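Side-chain contacts in citrate synthase (Thermotoga maritima, PDB 2P2W), which probably catalyses the condensation of oxaloacetate with acetyl-CoA and water to give citrate and CoA, a step of the tricarboxylic acid cycle: residues R112-A115 / I116-A119; Q176-A180 / S181-A185. All blocks are in the same frame, centred on the assembly; numbering follows the deposited sequence.

Overall arrangement
The two contacts illustrate how a mostly helical enzyme uses neighbouring residues for different ends. Interaction 1 comes first along the chain, inside helix 110-133; interaction 2 follows, where the loop after helix 163-173 turns into helix 180-189. Their centres lie about 18 Å apart and their nearest atoms about 11 Å, so they do not touch. Helices 195-207 and 317-337 pack against both and join them within the same helical body. Interaction 1 is packing of helix 110-133 against its neighbours, away from the predicted active-site residues, whereas the side chain of Asn179 in interaction 2 comes within about 7 Å of that of His250. Interaction 2 thus borders the probable catalytic pocket and the second subunit.

Interaction 1: R112-A115 / I116-A119; sequences REKA and IRVA
Two successive turns of the long helix 110-133, joined first where Ile116 meets Arg112, form a regular alpha-helical i to i+4 ladder whose side chains sort into a buried and a more polar side. Ile116 N donates to Arg112 O at 2.9 Å, and the next three rungs, Arg117 to Glu113, Val118 to Lys114 and Ala119 to Ala115, repeat the pattern. Ile116 sends its CG1 branch back along the preceding turn: with CG1 beside the backbone N (chi1 -66°), this carbon comes to 3.1 Å from Arg112 O. The branch ends alongside the aliphatic part of Arg112, Ile116 CD1 standing 4.3 Å from Arg112 CG. Farther on, Val118 lays CG1 3.0 Å from Ala115 O, a carbonyl already engaged by Ala119 N.

On the polar side Lys114 and Arg117 run side by side and point the same way. The lysine chain is bent at its last two torsions, and NZ reaches the edge of the Arg117 guanidinium, near its plane, 4.0 Å from NH2. That NH2 also makes a weak hydrogen bond to Tyr196 OH, while Arg112 and Glu113 turn elsewhere: Arg112 NH1 bonds to Trp50 O, and Glu113 OE2 forms a salt bridge with Lys66 NZ and a hydrogen bond with Tyr70 OH.

Ala115 and Ala119 meet Trp50 of helix 42-51, Ile116 packs on Phe63 and Met67, and Val118 touches Ile199, so the apolar residues join this helix to its neighbours. The two like charges of Lys114 and Arg117, one turn apart, probably carry some electrostatic cost, perhaps eased by the partly exposed setting of both residues.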
loop_
_atom_site.group_PDB
_atom_site.type_symbol
_atom_site.label_atom_id
_atom_site.label_comp_id
_atom_site.label_asym_id
_atom_site.label_seq_id
_atom_site.Cartn_x
_atom_site.Cartn_y
_atom_site.Cartn_z
ATOM N N ARG A 112 -17.505 8.194 -1.208
ATOM C CA ARG A 112 -17.390 8.872 -2.491
ATOM C C ARG A 112 -17.090 10.355 -2.260
ATOM O O ARG A 112 -16.312 10.962 -2.991
ATOM C CB ARG A 112 -18.681 8.707 -3.301
ATOM C CG ARG A 112 -18.656 9.408 -4.655
ATOM C CD ARG A 112 -19.717 8.853 -5.592
ATOM N NE ARG A 112 -21.056 8.890 -5.010
ATOM C CZ ARG A 112 -22.135 8.364 -5.582
ATOM N NH1 ARG A 112 -22.038 7.756 -6.760
ATOM N NH2 ARG A 112 -23.315 8.442 -4.978
ATOM N N GLU A 113 -17.705 10.933 -1.233
ATOM C CA GLU A 113 -17.474 12.341 -0.919
ATOM C C GLU A 113 -16.007 12.492 -0.527
ATOM O O GLU A 113 -15.342 13.467 -0.888
ATOM C CB GLU A 113 -18.372 12.775 0.239
ATOM C CG GLU A 113 -18.475 14.279 0.428
ATOM C CD GLU A 113 -19.085 14.975 -0.774
ATOM O OE1 GLU A 113 -19.984 14.385 -1.407
ATOM O OE2 GLU A 113 -18.680 16.114 -1.077
ATOM N N LYS A 114 -15.504 11.506 0.208
ATOM C CA LYS A 114 -14.115 11.509 0.641
ATOM C C LYS A 114 -13.189 11.412 -0.572
ATOM O O LYS A 114 -12.157 12.089 -0.635
ATOM C CB LYS A 114 -13.868 10.328 1.585
ATOM C CG LYS A 114 -12.554 10.395 2.340
ATOM C CD LYS A 114 -12.571 9.480 3.560
ATOM C CE LYS A 114 -13.853 9.648 4.367
ATOM N NZ LYS A 114 -13.691 10.631 5.474
ATOM N N ALA A 115 -13.563 10.565 -1.532
ATOM C CA ALA A 115 -12.772 10.374 -2.746
ATOM C C ALA A 115 -12.703 11.681 -3.523
ATOM O O ALA A 115 -11.643 12.071 -4.007
ATOM C CB ALA A 115 -13.395 9.282 -3.616
ATOM N N ILE A 116 -13.848 12.351 -3.642
ATOM C CA ILE A 116 -13.927 13.622 -4.353
ATOM C C ILE A 116 -13.004 14.666 -3.723
ATOM O O ILE A 116 -12.285 15.381 -4.427
ATOM C CB ILE A 116 -15.382 14.157 -4.353
ATOM C CG1 ILE A 116 -16.275 13.211 -5.165
ATOM C CG2 ILE A 116 -15.426 15.581 -4.916
ATOM C CD1 ILE A 116 -17.765 13.550 -5.113
ATOM N N ARG A 117 -13.021 14.746 -2.394
ATOM C CA ARG A 117 -12.190 15.714 -1.685
ATOM C C ARG A 117 -10.695 15.433 -1.822
ATOM O O ARG A 117 -9.906 16.347 -2.069
ATOM C CB ARG A 117 -12.577 15.755 -0.201
ATOM C CG ARG A 117 -11.740 16.720 0.632
ATOM C CD ARG A 117 -12.497 17.164 1.876
ATOM N NE ARG A 117 -12.943 16.036 2.690
ATOM C CZ ARG A 117 -12.131 15.236 3.376
ATOM N NH1 ARG A 117 -10.818 15.437 3.351
ATOM N NH2 ARG A 117 -12.631 14.238 4.093
ATOM N N VAL A 118 -10.300 14.174 -1.671
ATOM C CA VAL A 118 -8.888 13.825 -1.780
ATOM C C VAL A 118 -8.369 14.100 -3.196
ATOM O O VAL A 118 -7.280 14.638 -3.367
ATOM C CB VAL A 118 -8.639 12.336 -1.393
ATOM C CG1 VAL A 118 -9.214 11.411 -2.446
ATOM C CG2 VAL A 118 -7.150 12.090 -1.204
ATOM N N ALA A 119 -9.153 13.746 -4.209
ATOM C CA ALA A 119 -8.743 13.990 -5.586
ATOM C C ALA A 119 -8.585 15.492 -5.846
ATOM O O ALA A 119 -7.673 15.919 -6.556
ATOM C CB ALA A 119 -9.761 13.401 -6.543
#

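Interaction 2: Q176-A180 / S181-A185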
loop_
_atom_site.group_PDB
_atom_site.type_symbol
_atom_site.label_atom_id
_atom_site.label_comp_id
_atom_site.label_asym_id
_atom_site.label_seq_id
_atom_site.Cartn_x
_atom_site.Cartn_y
_atom_site.Cartn_z
ATOM N N GLN A 176 -7.919 2.100 -15.510
ATOM C CA GLN A 176 -7.635 0.948 -16.363
ATOM C C GLN A 176 -7.683 -0.420 -15.687
ATOM O O GLN A 176 -6.667 -1.103 -15.541
ATOM C CB GLN A 176 -6.304 1.087 -17.110
ATOM C CG GLN A 176 -6.167 -0.026 -18.162
ATOM C CD GLN A 176 -5.209 0.305 -19.286
ATOM O OE1 GLN A 176 -5.579 0.944 -20.271
ATOM N NE2 GLN A 176 -3.963 -0.133 -19.141
ATOM N N ASP A 177 -8.884 -0.808 -15.273
ATOM C CA ASP A 177 -9.108 -2.115 -14.672
ATOM C C ASP A 177 -8.244 -2.402 -13.439
ATOM O O ASP A 177 -7.910 -1.494 -12.674
ATOM C CB ASP A 177 -8.897 -3.189 -15.751
ATOM C CG ASP A 177 -9.598 -4.497 -15.434
ATOM O OD1 ASP A 177 -10.793 -4.466 -15.074
ATOM O OD2 ASP A 177 -8.949 -5.556 -15.560
ATOM N N ILE A 178 -7.867 -3.665 -13.256
ATOM C CA ILE A 178 -7.092 -4.047 -12.084
ATOM C C ILE A 178 -5.580 -4.104 -12.274
ATOM O O ILE A 178 -4.962 -5.169 -12.174
ATOM C CB ILE A 178 -7.587 -5.399 -11.525
ATOM C CG1 ILE A 178 -9.115 -5.474 -11.622
ATOM C CG2 ILE A 178 -7.165 -5.542 -10.070
ATOM C CD1 ILE A 178 -9.861 -4.365 -10.875
ATOM N N ASN A 179 -4.989 -2.945 -12.547
ATOM C CA ASN A 179 -3.548 -2.845 -12.719
ATOM C C ASN A 179 -2.933 -2.962 -11.324
ATOM O O ASN A 179 -3.653 -2.965 -10.325
ATOM C CB ASN A 179 -3.199 -1.506 -13.369
ATOM C CG ASN A 179 -3.848 -0.338 -12.663
ATOM O OD1 ASN A 179 -3.343 0.154 -11.657
ATOM N ND2 ASN A 179 -4.992 0.099 -13.178
ATOM N N ALA A 180 -1.612 -3.058 -11.249
ATOM C CA ALA A 180 -0.933 -3.214 -9.964
ATOM C C ALA A 180 -1.309 -2.207 -8.876
ATOM O O ALA A 180 -1.537 -2.600 -7.734
ATOM C CB ALA A 180 0.580 -3.215 -10.169
ATOM N N SER A 181 -1.368 -0.919 -9.207
ATOM C CA SER A 181 -1.703 0.078 -8.188
ATOM C C SER A 181 -3.173 -0.007 -7.763
ATOM O O SER A 181 -3.488 0.118 -6.580
ATOM C CB SER A 181 -1.354 1.500 -8.666
ATOM O OG SER A 181 -2.096 1.892 -9.811
ATOM N N THR A 182 -4.073 -0.220 -8.718
ATOM C CA THR A 182 -5.491 -0.353 -8.378
ATOM C C THR A 182 -5.656 -1.617 -7.532
ATOM O O THR A 182 -6.434 -1.644 -6.573
ATOM C CB THR A 182 -6.376 -0.468 -9.647
ATOM O OG1 THR A 182 -6.391 0.794 -10.327
ATOM C CG2 THR A 182 -7.815 -0.870 -9.285
ATOM N N PHE A 183 -4.905 -2.660 -7.871
ATOM C CA PHE A 183 -4.996 -3.908 -7.126
ATOM C C PHE A 183 -4.488 -3.723 -5.695
ATOM O O PHE A 183 -5.063 -4.273 -4.754
ATOM C CB PHE A 183 -4.206 -5.012 -7.832
ATOM C CG PHE A 183 -4.439 -6.385 -7.258
ATOM C CD1 PHE A 183 -5.734 -6.827 -6.983
ATOM C CD2 PHE A 183 -3.375 -7.245 -7.027
ATOM C CE1 PHE A 183 -5.963 -8.108 -6.488
ATOM C CE2 PHE A 183 -3.592 -8.535 -6.530
ATOM C CZ PHE A 183 -4.891 -8.964 -6.262
ATOM N N ALA A 184 -3.412 -2.956 -5.534
ATOM C CA ALA A 184 -2.856 -2.690 -4.204
ATOM C C ALA A 184 -3.913 -1.983 -3.350
ATOM O O ALA A 184 -4.102 -2.302 -2.176
ATOM C CB ALA A 184 -1.601 -1.819 -4.322
ATOM N N ALA A 185 -4.603 -1.020 -3.951
ATOM C CA ALA A 185 -5.646 -0.284 -3.244
ATOM C C ALA A 185 -6.771 -1.229 -2.838
ATOM O O ALA A 185 -7.352 -1.086 -1.759
ATOM C CB ALA A 185 -6.195 0.837 -4.131
HETATM O O HOH W 1 -7.919 1.133 -12.515
#
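Asn179 is the N-cap of helix 180-189, and its OD1 grips the first turn with two bonds, from Ser181 and Thr182. Ser181 OG donates to Asn179 OD1 at 2.8 Å, nearly along the C=O axis, while Thr182 N gives the capping bond to the same OD1 at 3.1 Å from above the carbonyl plane. The side chain can fold over the turn because CG sits between the backbone N and the carbonyl carbon (chi1 50°). Asn179 O accepts from Phe183 N at 2.8 Å, and Ala184 N continues the helix by bonding to Ala180 O.

Beside the cap, Ile178 CG2 rests obliquely against the Phe183 ring, 3.6 Å from CD1. Thr182 CG2 lies against Asp177 O, and the Thr182 side chain crosses that of Asn179 at about a right angle.

The next shell fixes the amide's rotation. Asn179 ND2 donates to Gln176 O, which lies in the amide plane, and more weakly to a water that also takes bonds from Gln176 N and Thr182 OG1 and donates to Asp177 O. With an alanine here the cap loses OD1 and ND2, which would probably leave Thr182 N without its capping partner, Ser181 OG with one acceptor fewer and the loop less firmly tied to the helix.

Farther out, Trp329 bonds to Ser181 OG and His211 to Ser181 N. Asp177 hydrogen-bonds through its carboxylate to Thr346 and Ser347 of the second subunit, so the loop also contributes to the dimer interface. Gln176, whose side chain touches the predicted active-site His250, hydrogen-bonds through NE2 to a citrate anion, probably from the crystallisation liquor. Between loop and helix, the bridging water stands 2.7 Å from Thr182 OG1 and 2.6 Å from Asp177 O.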